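Local coordinates for protein phycocyanobilin lyase subunit beta (Nostoc sp. PCC 7120, PDB 5N3U) that associates with the alpha subunit CpcE to form a lyase that is probably required for attaching the chromophore to the phycocyanin subunit CpcA, at residues G77-S82 with A103-P108; D96-A101 with R112-G117. All coordinates share one frame; numbering follows the deposited sequence.

Interaction 1. Residues G77-S82 with A103-P108; sequences GARAYS and ATDFAP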
loop_
_atom_site.group_PDB
_atom_site.type_symbol
_atom_site.label_atom_id
_atom_site.label_comp_id
_atom_site.label_asym_id
_atom_site.label_seq_id
_atom_site.Cartn_x
_atom_site.Cartn_y
_atom_site.Cartn_z
ATOM N N GLY B 77 6.796 -1.435 -5.072
ATOM C CA GLY B 77 8.273 -1.696 -5.008
ATOM C C GLY B 77 8.824 -1.579 -6.403
ATOM O O GLY B 77 9.831 -0.864 -6.655
ATOM N N ALA B 78 8.124 -2.216 -7.322
ATOM C CA ALA B 78 8.559 -2.177 -8.755
ATOM C C ALA B 78 8.423 -0.824 -9.362
ATOM O O ALA B 78 9.296 -0.335 -10.080
ATOM C CB ALA B 78 7.728 -3.148 -9.526
ATOM N N ARG B 79 7.318 -0.147 -9.017
ATOM C CA ARG B 79 7.007 1.146 -9.567
ATOM C C ARG B 79 8.050 2.184 -9.210
ATOM O O ARG B 79 8.372 3.059 -10.032
ATOM C CB ARG B 79 5.579 1.533 -9.130
ATOM C CG ARG B 79 5.088 2.798 -9.718
ATOM C CD ARG B 79 3.540 2.906 -9.646
ATOM N NE ARG B 79 3.036 3.093 -8.287
ATOM C CZ ARG B 79 2.462 2.158 -7.497
ATOM N NH1 ARG B 79 2.063 2.509 -6.293
ATOM N NH2 ARG B 79 2.331 0.864 -7.877
ATOM N N ALA B 80 8.607 2.092 -8.007
ATOM C CA ALA B 80 9.551 3.007 -7.543
ATOM C C ALA B 80 10.809 2.919 -8.429
ATOM O O ALA B 80 11.430 3.902 -8.687
ATOM C CB ALA B 80 9.927 2.676 -6.124
ATOM N N TYR B 81 11.168 1.715 -8.848
ATOM C CA TYR B 81 12.304 1.496 -9.744
ATOM C C TYR B 81 12.034 2.060 -11.098
ATOM O O TYR B 81 12.939 2.675 -11.685
ATOM C CB TYR B 81 12.672 -0.001 -9.883
ATOM C CG TYR B 81 13.400 -0.514 -8.680
ATOM C CD1 TYR B 81 14.718 -0.111 -8.431
ATOM C CD2 TYR B 81 12.807 -1.428 -7.802
ATOM C CE1 TYR B 81 15.418 -0.588 -7.315
ATOM C CE2 TYR B 81 13.490 -1.928 -6.673
ATOM C CZ TYR B 81 14.793 -1.472 -6.432
ATOM O OH TYR B 81 15.507 -1.980 -5.349
ATOM N N SER B 82 10.831 1.912 -11.634
ATOM C CA SER B 82 10.505 2.545 -12.913
ATOM C C SER B 82 10.704 4.045 -12.836
ATOM O O SER B 82 11.314 4.658 -13.695
ATOM C CB SER B 82 9.107 2.252 -13.372
ATOM O OG SER B 82 8.966 0.908 -13.716
ATOM N N ALA B 103 2.377 13.488 -7.165
ATOM C CA ALA B 103 1.150 14.095 -6.641
ATOM C C ALA B 103 0.098 13.130 -6.126
ATOM O O ALA B 103 -0.633 13.483 -5.179
ATOM C CB ALA B 103 0.524 15.006 -7.725
ATOM N N THR B 104 -0.065 11.938 -6.740
ATOM C CA THR B 104 -1.192 11.087 -6.421
ATOM C C THR B 104 -0.863 9.671 -6.011
ATOM O O THR B 104 -1.743 8.956 -5.543
ATOM C CB THR B 104 -2.212 11.053 -7.539
ATOM O OG1 THR B 104 -1.610 10.546 -8.741
ATOM C CG2 THR B 104 -2.762 12.520 -7.850
ATOM N N ASP B 105 0.372 9.239 -6.152
ATOM C CA ASP B 105 0.739 7.927 -5.647
ATOM C C ASP B 105 0.685 7.902 -4.134
ATOM O O ASP B 105 0.815 8.956 -3.517
ATOM C CB ASP B 105 2.173 7.534 -6.139
ATOM C CG ASP B 105 2.265 6.009 -6.326
ATOM O OD1 ASP B 105 2.246 5.272 -5.319
ATOM O OD2 ASP B 105 2.346 5.547 -7.489
ATOM N N PHE B 106 0.407 6.762 -3.517
ATOM C CA PHE B 106 0.419 6.674 -2.077
ATOM C C PHE B 106 1.783 6.221 -1.549
ATOM O O PHE B 106 2.106 6.526 -0.445
ATOM C CB PHE B 106 -0.613 5.715 -1.537
ATOM C CG PHE B 106 -1.992 6.269 -1.501
ATOM C CD1 PHE B 106 -2.418 7.089 -0.430
ATOM C CD2 PHE B 106 -2.884 6.002 -2.534
ATOM C CE1 PHE B 106 -3.703 7.635 -0.413
ATOM C CE2 PHE B 106 -4.173 6.524 -2.502
ATOM C CZ PHE B 106 -4.572 7.346 -1.442
ATOM N N ALA B 107 2.588 5.526 -2.371
ATOM C CA ALA B 107 3.833 4.998 -1.875
ATOM C C ALA B 107 4.937 6.032 -1.751
ATOM O O ALA B 107 5.358 6.600 -2.736
ATOM C CB ALA B 107 4.285 3.907 -2.779
ATOM N N PRO B 108 5.469 6.237 -0.528
ATOM C CA PRO B 108 6.507 7.214 -0.358
ATOM C C PRO B 108 7.755 7.007 -1.179
ATOM O O PRO B 108 8.276 7.986 -1.689
ATOM C CB PRO B 108 6.876 7.126 1.110
ATOM C CG PRO B 108 5.651 6.664 1.793
ATOM C CD PRO B 108 4.968 5.728 0.749
#
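R79, on helix 76-89, reaches out to D105, in the turn that follows helix 95-104, and the pair is a worked example of how one arginine can join consecutive helices of a repeat protein. Its CG lies anti to the backbone N (chi1 -175°), which carries the chain straight out from CB toward the turn. The chain bends only about the CG-CD bond (chi3), which swings the guanidinium round to present its side, and R79 CD itself passes 3.6 Å from D105 OD2. Next along, R79 NE donates to D105 OD2 at 2.7 Å, the acceptor standing somewhat tilted from the guanidinium plane and the bond moderately bent. R79 NH1 donates to D105 OD1 at 2.9 Å in a nearly straight bond (174°) lying in that plane. Both oxygens use their syn lone pairs, and the two flat groups, 25° from coplanar, form a side-on, two-pronged salt bridge. R79 NH1 also has the methyl CB of A107 at 4.4 Å, in an oblique approach. NH2 turns to other partners: the carbonyl of D72 and, in a second salt bridge, E8 of an alpha subunit. The carboxylate does double duty, since D105 OD1 accepts the backbone N of A107 at 3.0 Å through its anti lone pair. That bond makes an Asx turn, with A107 as the N-cap of helix 108-118. With an alanine at D105, NE and NH1 of R79 would probably lose their carboxylate and the A107 N-H its acceptor, leaving the turn freer to shift. The arrangement is consistent with the Asp-Arg ladder known from HEAT repeats, in which an aspartate of the turn between two helices meets an arginine from a preceding helix.

Interaction 2. Residues D96-A101 with R112-G117; sequences DVLIDA and RAAAKG
In L98 a chi1 of -90° and a chi2 of 37° fold CD1 back and leave CD2 extended from CA, where it reaches the backbone of G117. L98 CD2 meets G117 C at 4.0 Å. The absence of a side chain matters there, for a CB on G117 would lie only 3.3 Å from L98 CD2, a tight fit. One turn earlier, A114 needs no torsion to make its contact: its CB points into the neighbouring helix, 3.5 Å from the carbonyl O of L98 and 3.8 Å from CB of A101. The methyl thus rests against a backbone oxygen and a second methyl at once, both on the side of helix 95-104, while CG of L98 stays at the looser distance of 4.5 Å from A114 CB. No hydrogen bond crosses the interface. Small residues are what permit such closeness, a principle seen plainly in the backbones: CA of L98 and CA of A114 are 5.1 Å apart, and the axes of 96-101 and 112-117 approach to 8.4 Å and cross at -133°. I83 of helix 76-89 packs on both L98 and A114, and V110 touches A101. D96, which takes no part in this pairing, forms a salt bridge with R75 of an alpha subunit. Leucine, alanine and glycine here join two successive helices packed roughly antiparallel, an arrangement consistent with the helical hairpins from which HEAT-repeat solenoids are built.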
loop_
_atom_site.group_PDB
_atom_site.type_symbol
_atom_site.label_atom_id
_atom_site.label_comp_id
_atom_site.label_asym_id
_atom_site.label_seq_id
_atom_site.Cartn_x
_atom_site.Cartn_y
_atom_site.Cartn_z
ATOM N N ASP B 96 4.867 13.998 -17.293
ATOM C CA ASP B 96 3.475 13.726 -16.799
ATOM C C ASP B 96 3.401 12.487 -15.909
ATOM O O ASP B 96 2.706 12.506 -14.941
ATOM C CB ASP B 96 2.511 13.590 -17.976
ATOM C CG ASP B 96 2.329 14.941 -18.768
ATOM O OD1 ASP B 96 2.507 16.109 -18.231
ATOM O OD2 ASP B 96 1.975 14.845 -19.953
ATOM N N VAL B 97 4.145 11.425 -16.241
ATOM C CA VAL B 97 4.243 10.303 -15.329
ATOM C C VAL B 97 4.821 10.705 -13.987
ATOM O O VAL B 97 4.361 10.255 -12.931
ATOM C CB VAL B 97 5.013 9.106 -15.942
ATOM C CG1 VAL B 97 5.533 8.086 -14.948
ATOM C CG2 VAL B 97 4.079 8.418 -16.926
ATOM N N LEU B 98 5.894 11.467 -13.980
ATOM C CA LEU B 98 6.481 11.871 -12.754
ATOM C C LEU B 98 5.593 12.758 -11.915
ATOM O O LEU B 98 5.540 12.663 -10.690
ATOM C CB LEU B 98 7.816 12.562 -12.976
ATOM C CG LEU B 98 9.066 11.752 -13.005
ATOM C CD1 LEU B 98 8.947 10.419 -13.638
ATOM C CD2 LEU B 98 10.217 12.578 -13.579
ATOM N N ILE B 99 4.849 13.608 -12.582
ATOM C CA ILE B 99 3.876 14.458 -11.842
ATOM C C ILE B 99 2.782 13.654 -11.182
ATOM O O ILE B 99 2.476 13.788 -9.961
ATOM C CB ILE B 99 3.258 15.472 -12.772
ATOM C CG1 ILE B 99 4.267 16.533 -13.058
ATOM C CG2 ILE B 99 2.018 16.078 -12.152
ATOM C CD1 ILE B 99 3.751 17.546 -14.082
ATOM N N ASP B 100 2.300 12.656 -11.898
ATOM C CA ASP B 100 1.320 11.791 -11.325
ATOM C C ASP B 100 1.798 11.034 -10.150
ATOM O O ASP B 100 1.098 10.898 -9.169
ATOM C CB ASP B 100 0.897 10.723 -12.356
ATOM C CG ASP B 100 -0.169 11.210 -13.213
ATOM O OD1 ASP B 100 -0.755 12.252 -12.849
ATOM O OD2 ASP B 100 -0.456 10.600 -14.276
ATOM N N ALA B 101 2.981 10.481 -10.252
ATOM C CA ALA B 101 3.605 9.778 -9.206
ATOM C C ALA B 101 3.878 10.617 -8.011
ATOM O O ALA B 101 3.548 10.241 -6.916
ATOM C CB ALA B 101 4.923 9.213 -9.692
ATOM N N ARG B 112 9.027 10.064 -3.621
ATOM C CA ARG B 112 10.277 10.708 -3.405
ATOM C C ARG B 112 11.116 10.638 -4.646
ATOM O O ARG B 112 11.820 11.615 -4.974
ATOM C CB ARG B 112 11.059 10.127 -2.228
ATOM C CG ARG B 112 10.353 10.354 -0.862
ATOM C CD ARG B 112 11.161 9.886 0.316
ATOM N NE ARG B 112 11.452 8.464 0.223
ATOM C CZ ARG B 112 10.975 7.514 1.062
ATOM N NH1 ARG B 112 10.202 7.814 2.103
ATOM N NH2 ARG B 112 11.267 6.275 0.829
ATOM N N ALA B 113 11.092 9.491 -5.310
ATOM C CA ALA B 113 11.857 9.282 -6.553
ATOM C C ALA B 113 11.391 10.240 -7.639
ATOM O O ALA B 113 12.183 10.748 -8.394
ATOM C CB ALA B 113 11.778 7.813 -7.044
ATOM N N ALA B 114 10.080 10.481 -7.684
ATOM C CA ALA B 114 9.505 11.341 -8.678
ATOM C C ALA B 114 9.840 12.828 -8.391
ATOM O O ALA B 114 10.225 13.537 -9.293
ATOM C CB ALA B 114 8.032 11.111 -8.704
ATOM N N ALA B 115 9.803 13.234 -7.117
ATOM C CA ALA B 115 10.102 14.579 -6.664
ATOM C C ALA B 115 11.526 14.958 -7.040
ATOM O O ALA B 115 11.749 15.988 -7.666
ATOM C CB ALA B 115 9.885 14.661 -5.166
ATOM N N LYS B 116 12.465 14.101 -6.734
ATOM C CA LYS B 116 13.830 14.331 -7.197
ATOM C C LYS B 116 13.918 14.456 -8.688
ATOM O O LYS B 116 14.549 15.387 -9.198
ATOM C CB LYS B 116 14.767 13.262 -6.709
ATOM C CG LYS B 116 16.248 13.533 -7.016
ATOM C CD LYS B 116 17.146 12.445 -6.441
ATOM C CE LYS B 116 18.611 12.753 -6.650
ATOM N NZ LYS B 116 19.371 11.490 -6.422
ATOM N N GLY B 117 13.325 13.518 -9.404
ATOM C CA GLY B 117 13.344 13.527 -10.821
ATOM C C GLY B 117 12.761 14.774 -11.489
ATOM O O GLY B 117 13.305 15.272 -12.463
#

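In the fold
Read from the N terminus, the chain first lays down helix 76-89, turns, and runs through helix 95-104 before interaction 1 closes a loop by bringing the following turn back to 77-82. Interaction 2 starts on 96-101, inside that loop, but ends on 112-117, beyond it, and the two contacts therefore cross rather than nest. Helix 95-104 is the shared element: the turn after it enters the first contact and its body the second. Their centres are about 9 Å apart, and the carbonyl O of A80 meets CB of A113 at 4.3 Å. Together, a polar tie at the turn and an apolar helix pairing fasten three successive helices of the HEAT-repeat region to one another.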